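Side-chain contacts in mandelate racemase/muconate lactonizing enzyme-like protein (Roseovarius sp. TM1035, PDB 3RCY), which is an enolase-superfamily protein that probably catalyses magnesium-dependent proton abstraction from a carboxylate substrate not yet identified: residues A[186-189]-A[190-193]; A[214-217]-A[218-222]. All blocks are in the same frame, centred on the assembly; numbering follows the deposited sequence.

Contact 1: A[186-189]-A[190-193]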
loop_
_atom_site.group_PDB
_atom_site.type_symbol
_atom_site.label_atom_id
_atom_site.label_comp_id
_atom_site.label_asym_id
_atom_site.label_seq_id
_atom_site.Cartn_x
_atom_site.Cartn_y
_atom_site.Cartn_z
ATOM N N ILE A 186 -23.361 8.976 -24.132
ATOM C CA ILE A 186 -22.020 9.503 -24.288
ATOM C C ILE A 186 -21.989 10.592 -25.356
ATOM O O ILE A 186 -21.488 11.685 -25.095
ATOM C CB ILE A 186 -20.967 8.388 -24.540
ATOM C CG1 ILE A 186 -20.854 7.490 -23.295
ATOM C CG2 ILE A 186 -19.598 9.010 -24.885
ATOM C CD1 ILE A 186 -20.037 6.203 -23.495
ATOM N N SER A 187 -22.550 10.322 -26.534
ATOM C CA SER A 187 -22.525 11.304 -27.618
ATOM C C SER A 187 -23.305 12.566 -27.263
ATOM O O SER A 187 -22.898 13.674 -27.618
ATOM C CB SER A 187 -23.056 10.701 -28.914
ATOM O OG SER A 187 -22.294 9.570 -29.281
ATOM N N LEU A 188 -24.428 12.404 -26.560
ATOM C CA LEU A 188 -25.206 13.575 -26.141
ATOM C C LEU A 188 -24.419 14.420 -25.134
ATOM O O LEU A 188 -24.442 15.647 -25.197
ATOM C CB LEU A 188 -26.568 13.194 -25.554
ATOM C CG LEU A 188 -27.538 14.375 -25.348
ATOM C CD1 LEU A 188 -27.915 15.041 -26.681
ATOM C CD2 LEU A 188 -28.796 13.949 -24.591
ATOM N N SER A 189 -23.724 13.748 -24.215
ATOM C CA SER A 189 -22.904 14.431 -23.221
ATOM C C SER A 189 -21.793 15.244 -23.883
ATOM O O SER A 189 -21.507 16.358 -23.455
ATOM C CB SER A 189 -22.304 13.437 -22.222
ATOM O OG SER A 189 -23.324 12.835 -21.448
ATOM N N VAL A 190 -21.174 14.671 -24.916
ATOM C CA VAL A 190 -20.152 15.359 -25.705
ATOM C C VAL A 190 -20.772 16.559 -26.448
ATOM O O VAL A 190 -20.212 17.657 -26.443
ATOM C CB VAL A 190 -19.445 14.376 -26.691
ATOM C CG1 VAL A 190 -18.597 15.120 -27.711
ATOM C CG2 VAL A 190 -18.587 13.350 -25.918
ATOM N N GLU A 191 -21.926 16.345 -27.074
ATOM C CA GLU A 191 -22.631 17.426 -27.764
ATOM C C GLU A 191 -22.968 18.601 -26.829
ATOM O O GLU A 191 -22.771 19.764 -27.195
ATOM C CB GLU A 191 -23.900 16.907 -28.453
ATOM C CG GLU A 191 -24.523 17.935 -29.401
ATOM C CD GLU A 191 -25.928 17.581 -29.862
ATOM O OE1 GLU A 191 -26.446 16.505 -29.484
ATOM O OE2 GLU A 191 -26.520 18.394 -30.610
ATOM N N PHE A 192 -23.483 18.296 -25.637
ATOM C CA PHE A 192 -23.753 19.316 -24.614
ATOM C C PHE A 192 -22.489 20.114 -24.257
ATOM O O PHE A 192 -22.501 21.343 -24.295
ATOM C CB PHE A 192 -24.325 18.682 -23.338
ATOM C CG PHE A 192 -25.839 18.693 -23.254
ATOM C CD1 PHE A 192 -26.620 17.944 -24.145
ATOM C CD2 PHE A 192 -26.481 19.411 -22.243
ATOM C CE1 PHE A 192 -28.015 17.936 -24.045
ATOM C CE2 PHE A 192 -27.882 19.413 -22.138
ATOM C CZ PHE A 192 -28.650 18.673 -23.043
ATOM N N CYS A 193 -21.411 19.413 -23.902
ATOM C CA CYS A 193 -20.167 20.081 -23.526
ATOM C C CYS A 193 -19.635 20.948 -24.660
ATOM O O CYS A 193 -19.247 22.089 -24.430
ATOM C CB CYS A 193 -19.099 19.072 -23.085
ATOM S SG CYS A 193 -19.422 18.306 -21.483
#
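L188 swings CG to the side opposite its backbone N (chi1 -169°), which carries the isobutyl group along the helix toward F192, whose own first torsion, -95°, lies off the staggered positions and sets the phenyl ring alongside the leucine. E191 runs out extended and crosses the leucine side chain obliquely. L188 thus meets E191 three residues on and F192 four residues on. L188 and F192 lie side by side and point the same way; the branch carbon L188 CG sits 3.8 Å from F192 CE1, while the methyl CD1 comes to the ring at its edge, in the ring plane. F192 CD1 lies 3.3 Å from L188 O, which sits at the ring edge near its plane. The same leucine methyl, L188 CD1, is 3.5 Å from E191 OE1, a van der Waals contact between a methyl and a carboxylate oxygen. The second oxygen, OE2, forms a salt bridge with K195, one turn further on, a pairing that probably steadies the extended glutamate.

Behind these side chains runs the regular ladder of the helix. The bond from F192 N to L188 O measures 2.9 Å and is nearly straight, at 168° about the hydrogen, tying together the backbones of the two residues whose side chains touch. S189 turns OG back to D185 O, so that its hydroxyl is satisfied within the same helix.

All of this belongs to helix 183-200, the crossover of the beta-alpha-beta unit between strands 164-167 and 205-208. F192 and E191 reach A147 at helix 147-159, I186 and V190 pack on helix 216-226, and S189 and C193 rest on F208 of strand 205-208.

Contact 2: A[214-217]-A[218-222]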
loop_
_atom_site.group_PDB
_atom_site.type_symbol
_atom_site.label_atom_id
_atom_site.label_comp_id
_atom_site.label_asym_id
_atom_site.label_seq_id
_atom_site.Cartn_x
_atom_site.Cartn_y
_atom_site.Cartn_z
ATOM N N PHE A 214 -23.982 5.639 -12.790
ATOM C CA PHE A 214 -23.083 4.730 -13.499
ATOM C C PHE A 214 -22.281 3.744 -12.669
ATOM O O PHE A 214 -21.973 3.977 -11.502
ATOM C CB PHE A 214 -22.145 5.545 -14.397
ATOM C CG PHE A 214 -22.879 6.419 -15.357
ATOM C CD1 PHE A 214 -23.718 5.854 -16.322
ATOM C CD2 PHE A 214 -22.781 7.805 -15.276
ATOM C CE1 PHE A 214 -24.437 6.656 -17.201
ATOM C CE2 PHE A 214 -23.496 8.613 -16.156
ATOM C CZ PHE A 214 -24.317 8.036 -17.121
ATOM N N THR A 215 -21.946 2.632 -13.313
ATOM C CA THR A 215 -20.931 1.730 -12.801
ATOM C C THR A 215 -19.612 2.486 -12.900
ATOM O O THR A 215 -19.517 3.474 -13.616
ATOM C CB THR A 215 -20.848 0.448 -13.641
ATOM O OG1 THR A 215 -20.602 0.792 -15.006
ATOM C CG2 THR A 215 -22.155 -0.334 -13.548
ATOM N N THR A 216 -18.602 2.013 -12.183
ATOM C CA THR A 216 -17.262 2.585 -12.258
ATOM C C THR A 216 -16.783 2.598 -13.708
ATOM O O THR A 216 -16.304 3.621 -14.213
ATOM C CB THR A 216 -16.296 1.762 -11.392
ATOM O OG1 THR A 216 -16.886 1.566 -10.100
ATOM C CG2 THR A 216 -14.951 2.475 -11.234
ATOM N N ALA A 217 -16.940 1.455 -14.370
ATOM C CA ALA A 217 -16.586 1.289 -15.778
ATOM C C ALA A 217 -17.286 2.325 -16.663
ATOM O O ALA A 217 -16.653 2.973 -17.507
ATOM C CB ALA A 217 -16.948 -0.115 -16.232
ATOM N N GLY A 218 -18.593 2.470 -16.456
ATOM C CA GLY A 218 -19.414 3.415 -17.205
ATOM C C GLY A 218 -19.026 4.858 -16.977
ATOM O O GLY A 218 -18.956 5.640 -17.931
ATOM N N ALA A 219 -18.757 5.203 -15.718
ATOM C CA ALA A 219 -18.355 6.560 -15.340
ATOM C C ALA A 219 -17.026 6.955 -15.965
ATOM O O ALA A 219 -16.827 8.115 -16.334
ATOM C CB ALA A 219 -18.276 6.695 -13.826
ATOM N N ILE A 220 -16.119 5.986 -16.074
ATOM C CA ILE A 220 -14.820 6.204 -16.715
ATOM C C ILE A 220 -14.959 6.397 -18.234
ATOM O O ILE A 220 -14.350 7.306 -18.795
ATOM C CB ILE A 220 -13.807 5.087 -16.351
ATOM C CG1 ILE A 220 -13.476 5.163 -14.846
ATOM C CG2 ILE A 220 -12.514 5.200 -17.195
ATOM C CD1 ILE A 220 -12.862 3.888 -14.263
ATOM N N ARG A 221 -15.772 5.567 -18.889
ATOM C CA ARG A 221 -16.012 5.734 -20.330
ATOM C C ARG A 221 -16.656 7.089 -20.660
ATOM O O ARG A 221 -16.271 7.741 -21.630
ATOM C CB ARG A 221 -16.850 4.593 -20.889
ATOM C CG ARG A 221 -16.135 3.241 -20.878
ATOM C CD ARG A 221 -16.909 2.201 -21.683
ATOM N NE ARG A 221 -17.231 2.685 -23.022
ATOM C CZ ARG A 221 -18.455 2.757 -23.538
ATOM N NH1 ARG A 221 -19.520 2.341 -22.845
ATOM N NH2 ARG A 221 -18.608 3.228 -24.768
ATOM N N LEU A 222 -17.622 7.514 -19.847
ATOM C CA LEU A 222 -18.273 8.811 -20.072
ATOM C C LEU A 222 -17.324 9.961 -19.745
ATOM O O LEU A 222 -17.212 10.931 -20.508
ATOM C CB LEU A 222 -19.576 8.937 -19.271
ATOM C CG LEU A 222 -20.252 10.316 -19.311
ATOM C CD1 LEU A 222 -20.832 10.602 -20.686
ATOM C CD2 LEU A 222 -21.336 10.406 -18.256
#
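F214 approaches the first turn of the helix that follows it, and its side chain can be traced atom by atom. CB lies 3.7 Å from A219 N and 4.1 Å from A219 CB, resting against the backbone of the opening turn. From there CG turns away from the carbonyl carbon (chi1 -56°) and sends the ring along the helix, where CE2 meets L222 CD2 at 3.5 Å and CZ stands slightly farther from the same methyl. The two side chains cross at about a right angle, and L222 CD2 is the leucine atom that meets the ring. H179 also meets the phenyl ring, the planes being about 75° apart.

T215 caps the start of helix 216-226. With chi1 at 56°, OG1 sits between the backbone N and the carbonyl carbon and accepts from G218 N at 3.0 Å, while the main-chain T215 O takes A219 N at 2.8 Å. One residue thus engages two amides of the first turn. A valine in its place would probably leave G218 N without its side-chain acceptor and weaken the start of the helix. T216 CG2 runs beside CD1 of I220, one turn further on, at 3.9 Å, the two side chains pointing the same way.

R221 directs its guanidinium group to S230 of the second subunit, and N305 of that subunit donates to F214 O, placing this turn at a subunit interface. A threonine N-cap with a contact resembling a hydrophobic staple, F214 against the small A219, extended by L222, marks the entry into helix 216-226, which links strands 205-208 and 233-235 in the modified (beta/alpha) barrel of the enolase superfamily.

Contacts 1 and 2 follow one another along the chain, the first closing before the second opens, with their centres about 15 Å apart on the same side of the chain's centre. They belong to successive beta-alpha-beta units that share strand 205-208: helix 183-200 leads into that strand, and helix 216-226 follows it. The two helices are neighbours and touch directly, S189 OG lying 3.4 Å from L222 CD1, while I186 CD1 packs near the guanidinium of R221. The two contacts thus lie on adjacent helices on the outside of the barrel, which pack together and stand before and after strand 205-208 in chain order.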